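Local coordinates for N-terminal acetyltransferase-like protein (Chaetomium thermophilum, PDB 5NNP) that probably serves as the helical, TPR-type auxiliary subunit of an N-terminal acetyltransferase complex of the NatA kind, supporting acetyl transfer to protein N-termini, at residues W81-Y84 and G85-R89; I197-R201 and G202-R206; D562-N565 and L566-M570. All blocks are in the same frame, centred on the assembly; numbering follows the deposited sequence.

Contact 1: W81-Y84 and G85-R89; sequences WHVY and GILYR
Tyr84 and Tyr88, one turn apart on helix 78-90, form the tightly packed part of this contact. Tyr88 turns an edge toward the face of Tyr84 in a T-shaped pair: the ring centroids lie 4.9 Å apart and the planes meet at 67°. The touching atom is Tyr88 CE2, which stands over the Tyr84 ring near its rim, 3.5 Å from Tyr84 CE2. The two side chains run side by side in the same direction because their first torsions differ: Tyr84 has CG anti to its own nitrogen (chi1 -157°), whereas chi1 of Tyr88 is -87°.

Elsewhere the side chains meet more loosely. Ile86 CD1 sits over one face of the His82 imidazole, 4.0 Å from the ring centroid, in a CH-pi contact. These two residues and both tyrosines are partly exposed. Val83 CG1 and Leu87 CD1 approach no nearer than 4.2 Å, yet both residues are buried, since other helices close over them. Regular helical bonds underlie all of this, among them Leu87 N to Val83 O at 2.9 Å.

Trp81, Gly85 and Tyr88 fit the consensus pattern of the first helix of a tetratricopeptide repeat, consistent with such a repeat beginning at this helix. Gly85 is buried in it, and Trp81 NE1 donates to Met75 O. Around the helix, Val83 and Ile86 pack on Leu52 of helix 44-55, Tyr84 and Leu87 on helix 60-73, and Trp81 meets Phe103 of helix 94-107 edge-to-face, while His82 reaches helix 112-124.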
loop_
_atom_site.group_PDB
_atom_site.type_symbol
_atom_site.label_atom_id
_atom_site.label_comp_id
_atom_site.label_asym_id
_atom_site.label_seq_id
_atom_site.Cartn_x
_atom_site.Cartn_y
_atom_site.Cartn_z
ATOM N N TRP A 81 -31.331 10.880 17.988
ATOM C CA TRP A 81 -30.173 11.346 17.241
ATOM C C TRP A 81 -29.090 10.261 17.140
ATOM O O TRP A 81 -28.498 10.063 16.078
ATOM C CB TRP A 81 -29.625 12.632 17.866
ATOM C CG TRP A 81 -30.532 13.808 17.581
ATOM C CD1 TRP A 81 -31.420 14.394 18.444
ATOM C CD2 TRP A 81 -30.668 14.505 16.335
ATOM N NE1 TRP A 81 -32.089 15.417 17.817
ATOM C CE2 TRP A 81 -31.649 15.510 16.523
ATOM C CE3 TRP A 81 -30.059 14.379 15.080
ATOM C CZ2 TRP A 81 -32.036 16.387 15.503
ATOM C CZ3 TRP A 81 -30.447 15.265 14.054
ATOM C CH2 TRP A 81 -31.430 16.252 14.282
ATOM N N HIS A 82 -28.862 9.546 18.238
ATOM C CA HIS A 82 -27.936 8.415 18.258
ATOM C C HIS A 82 -28.297 7.371 17.186
ATOM O O HIS A 82 -27.437 6.953 16.413
ATOM C CB HIS A 82 -27.922 7.782 19.649
ATOM C CG HIS A 82 -26.792 6.832 19.883
ATOM N ND1 HIS A 82 -26.729 6.014 20.995
ATOM C CD2 HIS A 82 -25.683 6.561 19.158
ATOM C CE1 HIS A 82 -25.627 5.287 20.945
ATOM N NE2 HIS A 82 -24.972 5.598 19.841
ATOM N N VAL A 83 -29.566 6.976 17.135
ATOM C CA VAL A 83 -30.069 6.035 16.135
ATOM C C VAL A 83 -29.795 6.522 14.709
ATOM O O VAL A 83 -29.256 5.790 13.867
ATOM C CB VAL A 83 -31.597 5.798 16.297
ATOM C CG1 VAL A 83 -32.156 5.065 15.104
ATOM C CG2 VAL A 83 -31.885 5.026 17.565
ATOM N N TYR A 84 -30.186 7.765 14.454
ATOM C CA TYR A 84 -29.974 8.411 13.166
ATOM C C TYR A 84 -28.505 8.269 12.728
ATOM O O TYR A 84 -28.211 7.952 11.578
ATOM C CB TYR A 84 -30.391 9.882 13.270
ATOM C CG TYR A 84 -30.759 10.574 11.968
ATOM C CD1 TYR A 84 -31.632 9.983 11.059
ATOM C CD2 TYR A 84 -30.274 11.853 11.675
ATOM C CE1 TYR A 84 -31.984 10.631 9.872
ATOM C CE2 TYR A 84 -30.613 12.501 10.490
ATOM C CZ TYR A 84 -31.465 11.886 9.598
ATOM O OH TYR A 84 -31.811 12.533 8.438
ATOM N N GLY A 85 -27.592 8.489 13.667
ATOM C CA GLY A 85 -26.171 8.347 13.412
ATOM C C GLY A 85 -25.770 6.917 13.096
ATOM O O GLY A 85 -25.050 6.661 12.128
ATOM N N ILE A 86 -26.251 5.983 13.916
ATOM C CA ILE A 86 -25.988 4.565 13.722
ATOM C C ILE A 86 -26.386 4.091 12.323
ATOM O O ILE A 86 -25.623 3.396 11.663
ATOM C CB ILE A 86 -26.720 3.729 14.788
ATOM C CG1 ILE A 86 -26.129 4.021 16.169
ATOM C CG2 ILE A 86 -26.618 2.237 14.483
ATOM C CD1 ILE A 86 -26.908 3.399 17.304
ATOM N N LEU A 87 -27.572 4.486 11.869
ATOM C CA LEU A 87 -28.009 4.179 10.514
ATOM C C LEU A 87 -27.008 4.704 9.481
ATOM O O LEU A 87 -26.496 3.946 8.652
ATOM C CB LEU A 87 -29.399 4.763 10.262
ATOM C CG LEU A 87 -30.492 4.283 11.225
ATOM C CD1 LEU A 87 -31.850 4.888 10.893
ATOM C CD2 LEU A 87 -30.564 2.774 11.215
ATOM N N TYR A 88 -26.726 6.002 9.554
ATOM C CA TYR A 88 -25.748 6.653 8.687
ATOM C C TYR A 88 -24.398 5.967 8.697
ATOM O O TYR A 88 -23.829 5.696 7.649
ATOM C CB TYR A 88 -25.554 8.105 9.100
ATOM C CG TYR A 88 -26.522 9.061 8.465
ATOM C CD1 TYR A 88 -26.792 8.998 7.109
ATOM C CD2 TYR A 88 -27.174 10.022 9.220
ATOM C CE1 TYR A 88 -27.680 9.873 6.515
ATOM C CE2 TYR A 88 -28.058 10.891 8.643
ATOM C CZ TYR A 88 -28.310 10.820 7.288
ATOM O OH TYR A 88 -29.202 11.697 6.697
ATOM N N ARG A 89 -23.876 5.702 9.885
ATOM C CA ARG A 89 -22.593 5.026 9.992
ATOM C C ARG A 89 -22.654 3.653 9.342
ATOM O O ARG A 89 -21.686 3.204 8.744
ATOM C CB ARG A 89 -22.165 4.898 11.446
ATOM C CG ARG A 89 -20.832 4.247 11.589
ATOM C CD ARG A 89 -20.435 4.145 13.025
ATOM N NE ARG A 89 -21.211 3.142 13.733
ATOM C CZ ARG A 89 -20.997 2.806 14.998
ATOM N NH1 ARG A 89 -20.033 3.405 15.680
ATOM N NH2 ARG A 89 -21.742 1.874 15.583
#

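Contact 2: I197-R201 and G202-R206; sequences IIAER and GDIER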
loop_
_atom_site.group_PDB
_atom_site.type_symbol
_atom_site.label_atom_id
_atom_site.label_comp_id
_atom_site.label_asym_id
_atom_site.label_seq_id
_atom_site.Cartn_x
_atom_site.Cartn_y
_atom_site.Cartn_z
ATOM N N ILE A 197 8.539 13.485 17.101
ATOM C CA ILE A 197 7.830 14.768 17.120
ATOM C C ILE A 197 8.794 15.942 17.271
ATOM O O ILE A 197 8.657 16.955 16.582
ATOM C CB ILE A 197 6.756 14.799 18.232
ATOM C CG1 ILE A 197 5.574 13.937 17.787
ATOM C CG2 ILE A 197 6.288 16.220 18.501
ATOM C CD1 ILE A 197 4.513 13.690 18.842
ATOM N N ILE A 198 9.777 15.795 18.150
ATOM C CA ILE A 198 10.818 16.802 18.284
ATOM C C ILE A 198 11.546 17.055 16.959
ATOM O O ILE A 198 11.822 18.189 16.604
ATOM C CB ILE A 198 11.848 16.398 19.351
ATOM C CG1 ILE A 198 11.169 16.281 20.721
ATOM C CG2 ILE A 198 12.997 17.412 19.393
ATOM C CD1 ILE A 198 12.089 15.830 21.863
ATOM N N ALA A 199 11.847 16.001 16.213
ATOM C CA ALA A 199 12.570 16.171 14.965
ATOM C C ALA A 199 11.667 16.830 13.925
ATOM O O ALA A 199 12.085 17.742 13.217
ATOM C CB ALA A 199 13.104 14.837 14.466
ATOM N N GLU A 200 10.417 16.386 13.852
ATOM C CA GLU A 200 9.476 17.019 12.931
ATOM C C GLU A 200 9.317 18.520 13.237
ATOM O O GLU A 200 9.039 19.304 12.335
ATOM C CB GLU A 200 8.116 16.318 12.965
ATOM C CG GLU A 200 8.119 14.957 12.296
ATOM C CD GLU A 200 6.725 14.425 12.029
ATOM O OE1 GLU A 200 6.614 13.221 11.679
ATOM O OE2 GLU A 200 5.756 15.210 12.172
ATOM N N ARG A 201 9.512 18.921 14.493
ATOM C CA ARG A 201 9.503 20.340 14.811
ATOM C C ARG A 201 10.769 20.994 14.260
ATOM O O ARG A 201 10.851 22.216 14.195
ATOM C CB ARG A 201 9.370 20.585 16.319
ATOM C CG ARG A 201 8.084 20.007 16.882
ATOM C CD ARG A 201 7.919 20.318 18.350
ATOM N NE ARG A 201 7.912 21.755 18.578
ATOM C CZ ARG A 201 8.011 22.321 19.772
ATOM N NH1 ARG A 201 8.140 21.562 20.858
ATOM N NH2 ARG A 201 7.996 23.642 19.875
ATOM N N GLY A 202 11.743 20.180 13.849
ATOM C CA GLY A 202 12.912 20.687 13.143
ATOM C C GLY A 202 14.102 20.922 14.045
ATOM O O GLY A 202 15.090 21.527 13.641
ATOM N N ASP A 203 13.998 20.436 15.277
ATOM C CA ASP A 203 15.041 20.606 16.279
ATOM C C ASP A 203 15.935 19.369 16.349
ATOM O O ASP A 203 15.860 18.591 17.297
ATOM C CB ASP A 203 14.411 20.872 17.637
ATOM C CG ASP A 203 15.280 21.729 18.527
ATOM O OD1 ASP A 203 14.707 22.489 19.337
ATOM O OD2 ASP A 203 16.524 21.640 18.420
ATOM N N ILE A 204 16.772 19.183 15.335
ATOM C CA ILE A 204 17.574 17.975 15.239
ATOM C C ILE A 204 18.578 17.896 16.385
ATOM O O ILE A 204 18.890 16.825 16.890
ATOM C CB ILE A 204 18.309 17.899 13.889
ATOM C CG1 ILE A 204 17.293 17.933 12.742
ATOM C CG2 ILE A 204 19.150 16.642 13.816
ATOM C CD1 ILE A 204 16.218 16.889 12.862
ATOM N N GLU A 205 19.076 19.044 16.799
ATOM C CA GLU A 205 19.976 19.101 17.937
ATOM C C GLU A 205 19.320 18.505 19.189
ATOM O O GLU A 205 19.920 17.720 19.915
ATOM C CB GLU A 205 20.391 20.548 18.189
ATOM C CG GLU A 205 21.267 20.749 19.402
ATOM C CD GLU A 205 22.676 20.260 19.173
ATOM O OE1 GLU A 205 23.123 20.305 18.010
ATOM O OE2 GLU A 205 23.328 19.830 20.149
ATOM N N ARG A 206 18.076 18.883 19.439
ATOM C CA ARG A 206 17.405 18.459 20.654
ATOM C C ARG A 206 16.967 17.006 20.580
ATOM O O ARG A 206 16.985 16.292 21.585
ATOM C CB ARG A 206 16.201 19.349 20.925
ATOM C CG ARG A 206 15.800 19.399 22.376
ATOM C CD ARG A 206 14.722 20.418 22.573
ATOM N NE ARG A 206 13.399 19.813 22.692
ATOM C CZ ARG A 206 12.379 20.096 21.893
ATOM N NH1 ARG A 206 12.523 20.968 20.898
ATOM N NH2 ARG A 206 11.215 19.515 22.096
#
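The guanidinium of Arg206 lies flat on Ile198: CG2 of the isoleucine stands over the centre of one face, 3.7 Å from Arg206 CZ. At the edge of the same group, and in its plane, is Asp203 OD1, joined to Arg206 NH1 by a salt bridge of 3.1 Å; the donor comes in above the carboxylate plane. A bend at chi3 (102°) turns the end of the arginine chain back across the isoleucine, which it crosses at about a right angle. The second flat group, the guanidinium of Arg201, is inclined 72° to the first, with Arg201 NH1 3.9 Å from Arg206 NH2. Glu166 forms a salt bridge to each of these two nitrogens, so one carboxylate probably offsets both charges, and Arg206 NE binds a glycerol, probably from the crystallisation liquor.

The backbone shows how a chain leaves one helix and enters the next. Gly202, with a positive phi of 96°, closes a Schellman motif with two bonds back into the last turn: its N meets Ala199 O at a doubtfully short 2.5 Å, and Asp203 N makes a weak bond of 3.4 Å to Ile198 O. A CB at Gly202 would collide with the carbonyl oxygen of Arg201. Asp203 is then the N-cap of the following helix, its OD2 weakly accepting Arg206 N at 3.3 Å. Ala199 CB and Ile204 CD1, 4.1 Å apart, add an apolar touch across the turn.

Helices 185-200 and 204-214 are thus linked by a tight corner. Ile198 continues onto Ala207 and His210 of the second helix, Ala199 and Ile204 both reach Tyr231 of helix 221-234, and Arg201 rests on helix 162-175.

Contact 3: D562-N565 and L566-M570; sequences DAVN and LYLSM
Val564 and Leu568 touch lightly one turn apart on helix 554-572, part of the superhelical stack of helices expected of a NatA auxiliary subunit. The i to i+4 backbone bonds come first. Leu566 N reaches Asp562 O at 2.9 Å, and Tyr567 N meets Ala563 O at the same separation. Ser569 N to Asn565 O follows at 3.0 Å. Such regular spacing sets side chains of successive turns on the same flank of the helix.

Polar ends form the second group, and their partners lie beyond these nine residues. Tyr567 is buried with its hydroxyl bonded to His511 NE2, and Ser569 OG bonds to Lys573 NZ. The Tyr567 ring sits beside the preceding turn, with CD2 3.3 Å from Ala563 O; CG lies anti to the carbonyl carbon (chi1 -81°), which brings the ring back toward that oxygen. A phenylalanine here would lack the hydroxyl, and the bond to His511 of helix 503-523 would probably be lost, leaving that tie between helices 554-572 and 503-523 unmade.

Side-chain packing is the third kind and looks mainly to other helices. Leu566 and Tyr567 both touch Leu507 of helix 503-523, Ala563 meets Phe661 of helix 654-668, and Val564 packs on Ala678 and Val682 of helix 673-685. Leu568 instead lies against the side chains of two charged residues of that last helix, Glu681 and Arg685. Within the contact itself the apolar touch is slight: Val564 CG1 and Leu568 CD1 stand 4.3 Å apart.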
loop_
_atom_site.group_PDB
_atom_site.type_symbol
_atom_site.label_atom_id
_atom_site.label_comp_id
_atom_site.label_asym_id
_atom_site.label_seq_id
_atom_site.Cartn_x
_atom_site.Cartn_y
_atom_site.Cartn_z
ATOM N N ASP A 562 -8.856 3.753 -17.265
ATOM C CA ASP A 562 -9.613 2.892 -18.177
ATOM C C ASP A 562 -11.095 3.273 -18.178
ATOM O O ASP A 562 -11.666 3.546 -19.226
ATOM C CB ASP A 562 -9.475 1.407 -17.814
ATOM C CG ASP A 562 -8.054 0.874 -17.973
ATOM O OD1 ASP A 562 -7.188 1.540 -18.581
ATOM O OD2 ASP A 562 -7.799 -0.240 -17.482
ATOM N N ALA A 563 -11.717 3.267 -17.002
ATOM C CA ALA A 563 -13.114 3.703 -16.863
ATOM C C ALA A 563 -13.397 5.036 -17.583
ATOM O O ALA A 563 -14.355 5.147 -18.336
ATOM C CB ALA A 563 -13.497 3.822 -15.378
ATOM N N VAL A 564 -12.560 6.040 -17.350
ATOM C CA VAL A 564 -12.815 7.369 -17.890
ATOM C C VAL A 564 -12.745 7.348 -19.417
ATOM O O VAL A 564 -13.603 7.918 -20.093
ATOM C CB VAL A 564 -11.829 8.412 -17.309
ATOM C CG1 VAL A 564 -11.830 9.680 -18.138
ATOM C CG2 VAL A 564 -12.188 8.720 -15.846
ATOM N N ASN A 565 -11.741 6.666 -19.953
ATOM C CA ASN A 565 -11.632 6.469 -21.394
ATOM C C ASN A 565 -12.808 5.693 -22.009
ATOM O O ASN A 565 -13.238 5.988 -23.128
ATOM C CB ASN A 565 -10.319 5.756 -21.718
ATOM C CG ASN A 565 -9.126 6.687 -21.659
ATOM O OD1 ASN A 565 -9.258 7.907 -21.827
ATOM N ND2 ASN A 565 -7.949 6.118 -21.430
ATOM N N LEU A 566 -13.332 4.712 -21.282
ATOM C CA LEU A 566 -14.439 3.906 -21.781
ATOM C C LEU A 566 -15.762 4.674 -21.735
ATOM O O LEU A 566 -16.618 4.482 -22.603
ATOM C CB LEU A 566 -14.552 2.603 -20.988
ATOM C CG LEU A 566 -15.659 1.617 -21.376
ATOM C CD1 LEU A 566 -15.657 1.325 -22.881
ATOM C CD2 LEU A 566 -15.546 0.319 -20.559
ATOM N N TYR A 567 -15.933 5.544 -20.741
ATOM C CA TYR A 567 -17.131 6.395 -20.687
ATOM C C TYR A 567 -17.096 7.455 -21.795
ATOM O O TYR A 567 -18.122 7.769 -22.400
ATOM C CB TYR A 567 -17.279 7.077 -19.319
ATOM C CG TYR A 567 -17.883 6.206 -18.227
ATOM C CD1 TYR A 567 -19.130 5.614 -18.394
ATOM C CD2 TYR A 567 -17.215 5.994 -17.023
ATOM C CE1 TYR A 567 -19.689 4.828 -17.405
ATOM C CE2 TYR A 567 -17.768 5.203 -16.026
ATOM C CZ TYR A 567 -19.006 4.628 -16.222
ATOM O OH TYR A 567 -19.562 3.849 -15.232
ATOM N N LEU A 568 -15.910 8.013 -22.036
ATOM C CA LEU A 568 -15.688 8.946 -23.130
ATOM C C LEU A 568 -16.070 8.317 -24.469
ATOM O O LEU A 568 -16.712 8.948 -25.324
ATOM C CB LEU A 568 -14.228 9.380 -23.162
ATOM C CG LEU A 568 -13.862 10.585 -22.311
ATOM C CD1 LEU A 568 -12.342 10.752 -22.244
ATOM C CD2 LEU A 568 -14.547 11.830 -22.870
ATOM N N SER A 569 -15.649 7.068 -24.641
ATOM C CA SER A 569 -15.983 6.309 -25.834
ATOM C C SER A 569 -17.492 6.119 -25.937
ATOM O O SER A 569 -18.080 6.354 -26.992
ATOM C CB SER A 569 -15.273 4.959 -25.820
ATOM O OG SER A 569 -15.937 4.028 -26.654
ATOM N N MET A 570 -18.113 5.699 -24.835
ATOM C CA MET A 570 -19.562 5.516 -24.794
ATOM C C MET A 570 -20.311 6.810 -25.085
ATOM O O MET A 570 -21.408 6.781 -25.638
ATOM C CB MET A 570 -20.005 4.964 -23.438
ATOM C CG MET A 570 -19.516 3.563 -23.139
ATOM S SD MET A 570 -19.719 3.160 -21.387
ATOM C CE MET A 570 -21.504 3.248 -21.211
#

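Overall arrangement
The three contacts sample one all-helical chain at well-separated points, in series along the sequence and touching nowhere. Contacts 1 and 3 are the nearest pair, with centres about 37 Å apart and nearest atoms about 23 Å apart; contacts 1 and 2 have centres about 42 Å apart. Contacts 2 and 3 fall on opposite sides of the chain's centre, about 48 Å between centres, yet both belong to the part that resembles NatA auxiliary subunits. Contacts 1 and 3 show a continuous helix presenting its flanks, contact 2 a turn between helices. No other protein chain of the assembly touches their segments; a glycerol lies beside contact 2, whereas the bound carboxymethyl coenzyme A is not among the neighbours described.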